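Long-range contacts in Fe2OG dioxygenase domain-containing protein (Pseudomonas putida, PDB 4J25), which is a prolyl-4-hydroxylase, an iron- and 2-oxoglutarate-dependent oxygenase that probably hydroxylates a proline of elongation factor Tu: residues 137-143 with 207-211; 162-168 with 212-217; 170-176 with 187-191. All blocks are in the same frame, centred on the assembly; numbering follows the deposited sequence.

Contact 1: residues 137-143 with 207-211; sequences YPPGAFY and VLPAG. With OGA (N-oxalylglycine), chain J.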
loop_
_atom_site.group_PDB
_atom_site.type_symbol
_atom_site.label_atom_id
_atom_site.label_comp_id
_atom_site.label_asym_id
_atom_site.label_seq_id
_atom_site.Cartn_x
_atom_site.Cartn_y
_atom_site.Cartn_z
ATOM N N TYR A 137 -9.915 -8.348 -5.597
ATOM C CA TYR A 137 -10.490 -8.156 -6.918
ATOM C C TYR A 137 -10.785 -9.498 -7.583
ATOM O O TYR A 137 -9.889 -10.334 -7.737
ATOM C CB TYR A 137 -9.555 -7.310 -7.788
ATOM C CG TYR A 137 -9.275 -5.933 -7.209
ATOM C CD1 TYR A 137 -9.935 -5.486 -6.075
ATOM C CD2 TYR A 137 -8.347 -5.083 -7.797
ATOM C CE1 TYR A 137 -9.677 -4.233 -5.542
ATOM C CE2 TYR A 137 -8.086 -3.827 -7.267
ATOM C CZ TYR A 137 -8.751 -3.409 -6.140
ATOM O OH TYR A 137 -8.498 -2.161 -5.591
ATOM N N PRO A 138 -12.054 -9.726 -7.954
ATOM C CA PRO A 138 -12.399 -10.947 -8.691
ATOM C C PRO A 138 -11.727 -10.917 -10.049
ATOM O O PRO A 138 -11.380 -9.832 -10.505
ATOM C CB PRO A 138 -13.919 -10.850 -8.863
ATOM C CG PRO A 138 -14.375 -9.809 -7.915
ATOM C CD PRO A 138 -13.227 -8.866 -7.730
ATOM N N PRO A 139 -11.536 -12.081 -10.685
ATOM C CA PRO A 139 -10.974 -12.098 -12.045
ATOM C C PRO A 139 -11.777 -11.206 -12.982
ATOM O O PRO A 139 -12.985 -11.308 -13.012
ATOM C CB PRO A 139 -11.109 -13.568 -12.464
ATOM C CG PRO A 139 -11.166 -14.332 -11.181
ATOM C CD PRO A 139 -11.842 -13.434 -10.189
ATOM N N GLY A 140 -11.109 -10.337 -13.728
ATOM C CA GLY A 140 -11.795 -9.428 -14.627
ATOM C C GLY A 140 -11.958 -8.019 -14.081
ATOM O O GLY A 140 -12.173 -7.081 -14.845
ATOM N N ALA A 141 -11.866 -7.860 -12.763
ATOM C CA ALA A 141 -12.031 -6.545 -12.162
ATOM C C ALA A 141 -10.816 -5.686 -12.477
ATOM O O ALA A 141 -9.685 -6.168 -12.510
ATOM C CB ALA A 141 -12.232 -6.654 -10.662
ATOM N N PHE A 142 -11.068 -4.409 -12.728
ATOM C CA PHE A 142 -10.003 -3.460 -12.953
ATOM C C PHE A 142 -10.346 -2.170 -12.247
ATOM O O PHE A 142 -11.472 -1.991 -11.788
ATOM C CB PHE A 142 -9.825 -3.214 -14.448
ATOM C CG PHE A 142 -11.070 -2.744 -15.141
ATOM C CD1 PHE A 142 -11.329 -1.388 -15.280
ATOM C CD2 PHE A 142 -11.972 -3.652 -15.668
ATOM C CE1 PHE A 142 -12.471 -0.951 -15.926
ATOM C CE2 PHE A 142 -13.114 -3.229 -16.311
ATOM C CZ PHE A 142 -13.370 -1.877 -16.444
ATOM N N TYR A 143 -9.361 -1.280 -12.157
ATOM C CA TYR A 143 -9.526 0.021 -11.521
ATOM C C TYR A 143 -8.943 1.036 -12.492
ATOM O O TYR A 143 -7.744 1.041 -12.749
ATOM C CB TYR A 143 -8.764 0.052 -10.196
ATOM C CG TYR A 143 -9.229 1.075 -9.183
ATOM C CD1 TYR A 143 -9.984 2.175 -9.553
ATOM C CD2 TYR A 143 -8.893 0.936 -7.839
ATOM C CE1 TYR A 143 -10.401 3.111 -8.613
ATOM C CE2 TYR A 143 -9.306 1.859 -6.893
ATOM C CZ TYR A 143 -10.064 2.940 -7.287
ATOM O OH TYR A 143 -10.474 3.857 -6.348
ATOM N N VAL A 207 -5.278 -0.164 -12.253
ATOM C CA VAL A 207 -5.088 -1.603 -12.113
ATOM C C VAL A 207 -5.654 -2.287 -13.337
ATOM O O VAL A 207 -6.824 -2.118 -13.659
ATOM C CB VAL A 207 -5.789 -2.157 -10.872
ATOM C CG1 VAL A 207 -5.632 -3.714 -10.792
ATOM C CG2 VAL A 207 -5.260 -1.476 -9.621
ATOM N N LEU A 208 -4.815 -3.052 -14.030
ATOM C CA LEU A 208 -5.258 -3.793 -15.205
ATOM C C LEU A 208 -5.959 -5.085 -14.763
ATOM O O LEU A 208 -5.671 -5.615 -13.694
ATOM C CB LEU A 208 -4.077 -4.107 -16.123
ATOM C CG LEU A 208 -3.363 -2.920 -16.779
ATOM C CD1 LEU A 208 -2.528 -3.389 -17.967
ATOM C CD2 LEU A 208 -4.353 -1.897 -17.229
ATOM N N PRO A 209 -6.920 -5.571 -15.565
ATOM C CA PRO A 209 -7.652 -6.749 -15.091
ATOM C C PRO A 209 -6.736 -7.958 -14.913
ATOM O O PRO A 209 -5.727 -8.085 -15.621
ATOM C CB PRO A 209 -8.700 -6.994 -16.187
ATOM C CG PRO A 209 -8.298 -6.151 -17.338
ATOM C CD PRO A 209 -7.447 -5.047 -16.832
ATOM N N ALA A 210 -7.069 -8.810 -13.948
ATOM C CA ALA A 210 -6.323 -10.038 -13.722
ATOM C C ALA A 210 -7.174 -11.219 -14.130
ATOM O O ALA A 210 -8.392 -11.103 -14.245
ATOM C CB ALA A 210 -5.941 -10.168 -12.262
ATOM N N GLY A 211 -6.528 -12.359 -14.332
ATOM C CA GLY A 211 -7.234 -13.574 -14.680
ATOM C C GLY A 211 -7.525 -14.420 -13.459
ATOM O O GLY A 211 -8.108 -15.487 -13.582
HETATM C C1 OGA J . -6.633 2.162 -4.638
HETATM C C2 OGA J . -5.667 1.595 -5.632
HETATM C C4 OGA J . -4.233 -0.254 -6.422
HETATM C C5 OGA J . -3.815 -1.651 -6.110
HETATM O O1 OGA J . -7.172 1.361 -3.821
HETATM O O2 OGA J . -6.880 3.420 -4.608
HETATM O "O2'" OGA J . -5.301 2.279 -6.576
HETATM O O3 OGA J . -2.686 -2.052 -6.484
HETATM N N1 OGA J . -5.164 0.250 -5.468
HETATM O O4 OGA J . -4.578 -2.428 -5.476
#

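Contact 2: residues 162-168 with 212-217; sequences LYLNEGW and RERLSL. With OGA (N-oxalylglycine), chain J.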
loop_
_atom_site.group_PDB
_atom_site.type_symbol
_atom_site.label_atom_id
_atom_site.label_comp_id
_atom_site.label_asym_id
_atom_site.label_seq_id
_atom_site.Cartn_x
_atom_site.Cartn_y
_atom_site.Cartn_z
ATOM N N LEU A 162 0.140 -3.095 -0.021
ATOM C CA LEU A 162 0.884 -4.334 0.178
ATOM C C LEU A 162 0.188 -5.451 -0.602
ATOM O O LEU A 162 -1.021 -5.653 -0.463
ATOM C CB LEU A 162 0.984 -4.690 1.674
ATOM C CG LEU A 162 1.726 -6.015 1.967
ATOM C CD1 LEU A 162 3.210 -5.904 1.719
ATOM C CD2 LEU A 162 1.479 -6.445 3.394
ATOM N N TYR A 163 0.927 -6.155 -1.455
ATOM C CA TYR A 163 0.321 -7.254 -2.216
ATOM C C TYR A 163 0.521 -8.601 -1.511
ATOM O O TYR A 163 1.455 -8.782 -0.734
ATOM C CB TYR A 163 0.804 -7.265 -3.680
ATOM C CG TYR A 163 0.471 -5.962 -4.380
ATOM C CD1 TYR A 163 -0.833 -5.650 -4.715
ATOM C CD2 TYR A 163 1.453 -5.032 -4.667
ATOM C CE1 TYR A 163 -1.150 -4.445 -5.324
ATOM C CE2 TYR A 163 1.141 -3.829 -5.279
ATOM C CZ TYR A 163 -0.160 -3.554 -5.612
ATOM O OH TYR A 163 -0.479 -2.361 -6.211
ATOM N N LEU A 164 -0.384 -9.532 -1.780
ATOM C CA LEU A 164 -0.551 -10.714 -0.943
ATOM C C LEU A 164 -0.632 -12.016 -1.737
ATOM O O LEU A 164 -0.975 -13.058 -1.184
ATOM C CB LEU A 164 -1.838 -10.570 -0.149
ATOM C CG LEU A 164 -1.922 -9.344 0.764
ATOM C CD1 LEU A 164 -3.283 -9.267 1.416
ATOM C CD2 LEU A 164 -0.817 -9.389 1.806
ATOM N N ASN A 165 -0.321 -11.969 -3.028
ATOM C CA ASN A 165 -0.611 -13.122 -3.880
ATOM C C ASN A 165 0.588 -14.013 -4.157
ATOM O O ASN A 165 1.565 -13.597 -4.783
ATOM C CB ASN A 165 -1.209 -12.651 -5.188
ATOM C CG ASN A 165 -2.314 -11.656 -4.980
ATOM O OD1 ASN A 165 -3.406 -12.004 -4.523
ATOM N ND2 ASN A 165 -2.041 -10.397 -5.317
ATOM N N GLU A 166 0.483 -15.257 -3.702
ATOM C CA GLU A 166 1.523 -16.241 -3.915
ATOM C C GLU A 166 1.474 -16.749 -5.350
ATOM O O GLU A 166 0.395 -16.909 -5.918
ATOM C CB GLU A 166 1.335 -17.410 -2.945
ATOM C CG GLU A 166 1.324 -16.992 -1.471
ATOM C CD GLU A 166 2.643 -16.391 -1.034
ATOM O OE1 GLU A 166 2.679 -15.673 0.002
ATOM O OE2 GLU A 166 3.646 -16.639 -1.740
ATOM N N GLY A 167 2.647 -16.972 -5.933
ATOM C CA GLY A 167 2.762 -17.649 -7.217
ATOM C C GLY A 167 2.195 -16.900 -8.410
ATOM O O GLY A 167 1.748 -17.522 -9.379
ATOM N N TRP A 168 2.211 -15.571 -8.346
ATOM C CA TRP A 168 1.680 -14.748 -9.425
ATOM C C TRP A 168 2.558 -14.877 -10.655
ATOM O O TRP A 168 3.777 -14.965 -10.540
ATOM C CB TRP A 168 1.621 -13.276 -9.003
ATOM C CG TRP A 168 0.633 -12.509 -9.806
ATOM C CD1 TRP A 168 0.875 -11.797 -10.947
ATOM C CD2 TRP A 168 -0.768 -12.387 -9.547
ATOM N NE1 TRP A 168 -0.288 -11.248 -11.409
ATOM C CE2 TRP A 168 -1.313 -11.595 -10.568
ATOM C CE3 TRP A 168 -1.614 -12.880 -8.553
ATOM C CZ2 TRP A 168 -2.667 -11.276 -10.622
ATOM C CZ3 TRP A 168 -2.964 -12.564 -8.610
ATOM C CH2 TRP A 168 -3.474 -11.770 -9.632
ATOM N N ARG A 212 -7.110 -13.958 -12.282
ATOM C CA ARG A 212 -7.366 -14.693 -11.048
ATOM C C ARG A 212 -7.536 -13.712 -9.892
ATOM O O ARG A 212 -7.160 -12.555 -10.000
ATOM C CB ARG A 212 -6.235 -15.683 -10.750
ATOM C CG ARG A 212 -4.859 -15.041 -10.712
ATOM C CD ARG A 212 -3.759 -16.002 -10.231
ATOM N NE ARG A 212 -3.624 -16.016 -8.771
ATOM C CZ ARG A 212 -2.490 -16.253 -8.108
ATOM N NH1 ARG A 212 -2.482 -16.238 -6.780
ATOM N NH2 ARG A 212 -1.360 -16.499 -8.756
ATOM N N GLU A 213 -8.129 -14.173 -8.800
ATOM C CA GLU A 213 -8.394 -13.302 -7.663
ATOM C C GLU A 213 -7.136 -12.566 -7.256
ATOM O O GLU A 213 -6.073 -13.163 -7.093
ATOM C CB GLU A 213 -8.881 -14.108 -6.467
ATOM C CG GLU A 213 -10.216 -14.761 -6.652
ATOM C CD GLU A 213 -10.574 -15.607 -5.458
ATOM O OE1 GLU A 213 -10.027 -15.343 -4.358
ATOM O OE2 GLU A 213 -11.385 -16.542 -5.618
ATOM N N ARG A 214 -7.252 -11.262 -7.087
ATOM C CA ARG A 214 -6.094 -10.459 -6.758
ATOM C C ARG A 214 -6.273 -9.815 -5.391
ATOM O O ARG A 214 -7.180 -9.035 -5.186
ATOM C CB ARG A 214 -5.889 -9.411 -7.835
ATOM C CG ARG A 214 -4.717 -8.492 -7.643
ATOM C CD ARG A 214 -5.026 -7.269 -8.444
ATOM N NE ARG A 214 -3.911 -6.369 -8.680
ATOM C CZ ARG A 214 -3.680 -5.244 -8.000
ATOM N NH1 ARG A 214 -4.440 -4.886 -6.966
ATOM N NH2 ARG A 214 -2.655 -4.485 -8.340
ATOM N N LEU A 215 -5.369 -10.139 -4.480
ATOM C CA LEU A 215 -5.451 -9.704 -3.095
ATOM C C LEU A 215 -4.450 -8.615 -2.742
ATOM O O LEU A 215 -3.276 -8.708 -3.106
ATOM C CB LEU A 215 -5.187 -10.892 -2.178
ATOM C CG LEU A 215 -6.074 -12.124 -2.289
ATOM C CD1 LEU A 215 -5.746 -13.044 -1.117
ATOM C CD2 LEU A 215 -7.521 -11.775 -2.295
ATOM N N SER A 216 -4.910 -7.601 -2.010
ATOM C CA SER A 216 -4.024 -6.530 -1.543
ATOM C C SER A 216 -4.489 -5.910 -0.221
ATOM O O SER A 216 -5.599 -6.143 0.236
ATOM C CB SER A 216 -3.950 -5.421 -2.585
ATOM O OG SER A 216 -5.248 -4.940 -2.844
ATOM N N LEU A 217 -3.605 -5.129 0.383
ATOM C CA LEU A 217 -3.909 -4.359 1.582
ATOM C C LEU A 217 -3.522 -2.926 1.221
ATOM O O LEU A 217 -2.353 -2.611 1.035
ATOM C CB LEU A 217 -3.101 -4.908 2.755
ATOM C CG LEU A 217 -3.303 -4.357 4.160
ATOM C CD1 LEU A 217 -4.760 -4.321 4.539
ATOM C CD2 LEU A 217 -2.522 -5.198 5.156
HETATM C C1 OGA J . -6.633 2.162 -4.638
HETATM C C2 OGA J . -5.667 1.595 -5.632
HETATM C C4 OGA J . -4.233 -0.254 -6.422
HETATM C C5 OGA J . -3.815 -1.651 -6.110
HETATM O O1 OGA J . -7.172 1.361 -3.821
HETATM O O2 OGA J . -6.880 3.420 -4.608
HETATM O "O2'" OGA J . -5.301 2.279 -6.576
HETATM O O3 OGA J . -2.686 -2.052 -6.484
HETATM N N1 OGA J . -5.164 0.250 -5.468
HETATM O O4 OGA J . -4.578 -2.428 -5.476
HETATM O O HOH W 1 -3.855 -14.628 -4.107
#

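Contact 3: residues 170-176 with 187-191; sequences PHDGGQL and DVEPV. With OGA (N-oxalylglycine), chain J.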
loop_
_atom_site.group_PDB
_atom_site.type_symbol
_atom_site.label_atom_id
_atom_site.label_comp_id
_atom_site.label_asym_id
_atom_site.label_seq_id
_atom_site.Cartn_x
_atom_site.Cartn_y
_atom_site.Cartn_z
ATOM N N PRO A 170 2.996 -13.450 -14.959
ATOM C CA PRO A 170 2.665 -12.346 -15.867
ATOM C C PRO A 170 1.428 -12.626 -16.707
ATOM O O PRO A 170 0.768 -11.695 -17.157
ATOM C CB PRO A 170 3.894 -12.259 -16.775
ATOM C CG PRO A 170 4.978 -12.960 -16.032
ATOM C CD PRO A 170 4.293 -14.056 -15.301
ATOM N N HIS A 171 1.133 -13.902 -16.931
ATOM C CA HIS A 171 -0.070 -14.288 -17.668
ATOM C C HIS A 171 -1.311 -13.900 -16.869
ATOM O O HIS A 171 -2.419 -13.831 -17.410
ATOM C CB HIS A 171 -0.063 -15.796 -17.933
ATOM C CG HIS A 171 1.313 -16.359 -18.103
ATOM N ND1 HIS A 171 2.006 -16.946 -17.067
ATOM C CD2 HIS A 171 2.143 -16.382 -19.173
ATOM C CE1 HIS A 171 3.197 -17.326 -17.496
ATOM N NE2 HIS A 171 3.305 -16.996 -18.771
ATOM N N ASP A 172 -1.117 -13.629 -15.578
ATOM C CA ASP A 172 -2.229 -13.342 -14.691
ATOM C C ASP A 172 -2.685 -11.897 -14.784
ATOM O O ASP A 172 -3.794 -11.565 -14.363
ATOM C CB ASP A 172 -1.864 -13.698 -13.247
ATOM C CG ASP A 172 -1.751 -15.199 -13.032
ATOM O OD1 ASP A 172 -2.564 -15.934 -13.635
ATOM O OD2 ASP A 172 -0.859 -15.645 -12.274
ATOM N N GLY A 173 -1.850 -11.036 -15.351
ATOM C CA GLY A 173 -2.180 -9.623 -15.443
ATOM C C GLY A 173 -2.256 -8.981 -14.067
ATOM O O GLY A 173 -1.462 -9.290 -13.180
ATOM N N GLY A 174 -3.205 -8.066 -13.900
ATOM C CA GLY A 174 -3.445 -7.443 -12.611
ATOM C C GLY A 174 -2.383 -6.482 -12.103
ATOM O O GLY A 174 -2.357 -6.176 -10.918
ATOM N N GLN A 175 -1.507 -5.991 -12.973
ATOM C CA GLN A 175 -0.470 -5.084 -12.513
ATOM C C GLN A 175 -1.070 -3.749 -12.086
ATOM O O GLN A 175 -2.078 -3.299 -12.639
ATOM C CB GLN A 175 0.594 -4.837 -13.588
ATOM C CG GLN A 175 0.067 -4.236 -14.894
ATOM C CD GLN A 175 -0.166 -5.295 -15.963
ATOM O OE1 GLN A 175 -1.110 -6.086 -15.878
ATOM N NE2 GLN A 175 0.711 -5.331 -16.959
ATOM N N LEU A 176 -0.462 -3.147 -11.074
ATOM C CA LEU A 176 -0.641 -1.719 -10.840
ATOM C C LEU A 176 0.229 -1.004 -11.883
ATOM O O LEU A 176 1.413 -1.298 -11.995
ATOM C CB LEU A 176 -0.177 -1.335 -9.439
ATOM C CG LEU A 176 -0.216 0.156 -9.071
ATOM C CD1 LEU A 176 -1.653 0.614 -8.921
ATOM C CD2 LEU A 176 0.570 0.431 -7.793
ATOM N N ASP A 187 4.897 -0.787 -14.447
ATOM C CA ASP A 187 3.995 -1.809 -13.947
ATOM C C ASP A 187 4.559 -2.466 -12.682
ATOM O O ASP A 187 5.738 -2.790 -12.614
ATOM C CB ASP A 187 3.764 -2.888 -15.009
ATOM C CG ASP A 187 2.902 -2.398 -16.152
ATOM O OD1 ASP A 187 2.528 -1.212 -16.125
ATOM O OD2 ASP A 187 2.596 -3.183 -17.077
ATOM N N VAL A 188 3.699 -2.674 -11.691
ATOM C CA VAL A 188 4.032 -3.523 -10.560
ATOM C C VAL A 188 3.167 -4.784 -10.563
ATOM O O VAL A 188 1.940 -4.697 -10.551
ATOM C CB VAL A 188 3.808 -2.773 -9.230
ATOM C CG1 VAL A 188 4.185 -3.674 -8.040
ATOM C CG2 VAL A 188 4.629 -1.524 -9.202
ATOM N N GLU A 189 3.791 -5.956 -10.578
ATOM C CA GLU A 189 3.048 -7.201 -10.409
ATOM C C GLU A 189 2.702 -7.352 -8.935
ATOM O O GLU A 189 3.549 -7.142 -8.082
ATOM C CB GLU A 189 3.835 -8.433 -10.887
ATOM C CG GLU A 189 4.055 -8.472 -12.387
ATOM C CD GLU A 189 4.560 -9.816 -12.892
ATOM O OE1 GLU A 189 4.363 -10.843 -12.197
ATOM O OE2 GLU A 189 5.156 -9.840 -13.996
ATOM N N PRO A 190 1.453 -7.711 -8.642
ATOM C CA PRO A 190 0.951 -7.808 -7.262
ATOM C C PRO A 190 1.428 -9.084 -6.562
ATOM O O PRO A 190 0.632 -9.904 -6.112
ATOM C CB PRO A 190 -0.555 -7.817 -7.465
ATOM C CG PRO A 190 -0.716 -8.570 -8.778
ATOM C CD PRO A 190 0.436 -8.113 -9.630
ATOM N N VAL A 191 2.747 -9.207 -6.459
ATOM C CA VAL A 191 3.436 -10.371 -5.913
ATOM C C VAL A 191 3.505 -10.324 -4.384
ATOM O O VAL A 191 3.741 -9.274 -3.791
ATOM C CB VAL A 191 4.858 -10.410 -6.490
ATOM C CG1 VAL A 191 5.753 -11.380 -5.733
ATOM C CG2 VAL A 191 4.793 -10.771 -7.963
HETATM C C1 OGA J . -6.633 2.162 -4.638
HETATM C C2 OGA J . -5.667 1.595 -5.632
HETATM C C4 OGA J . -4.233 -0.254 -6.422
HETATM C C5 OGA J . -3.815 -1.651 -6.110
HETATM O O1 OGA J . -7.172 1.361 -3.821
HETATM O O2 OGA J . -6.880 3.420 -4.608
HETATM O "O2'" OGA J . -5.301 2.279 -6.576
HETATM O O3 OGA J . -2.686 -2.052 -6.484
HETATM N N1 OGA J . -5.164 0.250 -5.468
HETATM O O4 OGA J . -4.578 -2.428 -5.476
#

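Contact 1: residues 137-143 with 207-211
The antiparallel bridge between Tyr-143 and Val-207 forms part of the N-oxalylglycine pocket. Here the two residues are a hydrogen-bonded pair: Tyr-143 N donates to Val-207 O at 3.1 Å, and Val-207 N returns the bond to Tyr-143 O at 2.8 Å. Their side chains leave on the same face, where Tyr-143 CB lies 3.8 Å from Val-207 CB. A branched valine fits because its two methyls have separate tasks. Val-207 CG2, anti to the carbonyl carbon, packs 3.6 Å from C4 of N-oxalylglycine, while CG1, anti to the backbone N (chi1 177°), meets the edge of the Tyr-137 ring at CD2. The Tyr-143 ring reaches the oxalyl end of the ligand, with CE2 3.5 Å from its C1, and stacks on His-146, a manganese ligand. In the double-stranded beta-helix of this oxygenase the bridge joins two short strands, beyond which the loops stay paired. Pro-138 to Ala-141 make a type II turn, whose third position, with its positive phi (100°), suits Gly-140; a side chain there would jam against the preceding carbonyl. Gly-140 N donates to Ala-210 O at 2.9 Å. Between turn and bridge, the rigid ring of Pro-209 sets CD 3.8 Å from Phe-142 CB, and its CA-H points at Ala-141 O, 3.3 Å from Pro-209 CA.

Contact 2: residues 162-168 with 212-217
The indole of Trp-168 carries the bent side chain of Arg-212 over one face and meets Glu-213 O in its plane at one edge, 3.5 Å from CZ3. Arg-212 lays CD over the six-membered ring in a CH-pi contact, then turns at chi3 (-87°) to bring its guanidinium over CE3, with CZ 3.5 Å from that carbon and the two planes 34° apart. The guanidinium edge faces the loop backbone: NH1 donates to Glu-166 O at 3.1 Å, with that oxygen almost exactly in the guanidinium plane, and NH2 adds weak bonds to the carbonyls of Glu-166 and Gly-167. An alanine here, lacking the chain that covers the indole, would probably open a gap over that face and leave the Glu-166 carbonyl without its guanidinium donors. The second guanidinium, of Arg-214, has Tyr-163 CD1 over one face, the ring turned 75° to it, and directs its edge to the inhibitor's carboxylate. Deeper in the contact the main sheet of the jelly roll pairs Leu-162 with Leu-217, Leu-162 N reaching Leu-217 O at 2.8 Å. As the strands part, Asn-165 stands in for backbone: OD1 takes Leu-215 N on an in-plane lone pair at 2.7 Å, and ND2 weakly meets Leu-215 O while also donating to Pro-190 O. A water donates to the same OD1, so that oxygen has two donors. Trp-168 NE1 is bound by Gly-173 O and Arg-214 NE by Gly-174 O, which restrains how both groups can turn. With NE held, Arg-214 presents NH1 to O4 of N-oxalylglycine at 2.9 Å; this pairing of positive and negative charge is consistent with recognition of the distal carboxylate of 2-oxoglutarate, which the inhibitor mimics.

Contact 3: residues 170-176 with 187-191
Asp-187 meets Gln-175 at one side of the antiparallel pairing between strands 176-179 and 185-188, in the smaller sheet of the double-stranded beta-helix. Gln-175 NE2 donates to Asp-187 OD2 at 2.9 Å in a nearly straight bond. The carboxylate oxygen lies close to the amide plane, but the amide nitrogen comes in from above the carboxylate, 50° out of its plane, with the two flat groups nearly perpendicular. The first torsion of Gln-175 puts CG alongside the carboxylate, and the bend at chi2 (-98°) then turns the amide so that NE2 reaches OD2. Aspartate is apt here because its other oxygen, OD1, forms a salt bridge with Arg-177, so one short side chain serves two partners. Its CA-H also points at Leu-176 O, 3.3 Å from Asp-187 CA.

Val-188 follows as the hydrogen-bonded partner of Leu-176: Val-188 N donates to Leu-176 O at 2.7 Å, and Leu-176 N to Val-188 O at 2.9 Å. Both side chains enter the same interior face, CB of Val-188 lying 4.2 Å from CB of Leu-176, and both touch Tyr-163 and Val-196. Leu-176, with CG anti to the backbone N (chi1 176°), extends CD1 to within 3.7 Å of C4 of N-oxalylglycine, an apolar branch against the inhibitor's methylene.

Glu-189 starts away from the other segment, yet its extended chain carries OE2 back to 3.7 Å from Pro-170 CG; the side chain also touches Trp-168. Pro-190 then turns the backbone as the centre of an inverse gamma turn. Its ring faces Gly-174, whose positive phi suits a residue without a side chain, and Gly-174 O lies 3.6 Å from Pro-190 CG.

How the contacts relate
The three contacts lie on the same side of the chain's centre, their own centres about 9 to 11 Å apart, and all reach the one N-oxalylglycine. Along the chain, contacts 1 and 2 interlock, their segments alternating, while both segments of contact 3 fall between 162-168 and 207-211. Contact 2 belongs to the larger sheet, joining strands 156-163 and 214-222; contact 3 lies in the smaller one, and contact 1 ties that sheet's edge strand 205-207 to strand 143-144. Backbone bonds knit them together: Tyr-137 N to Arg-214 O, and Gly-174 N to Pro-209 O. Elements of both sheets therefore converge on a single ligand site beside the manganese.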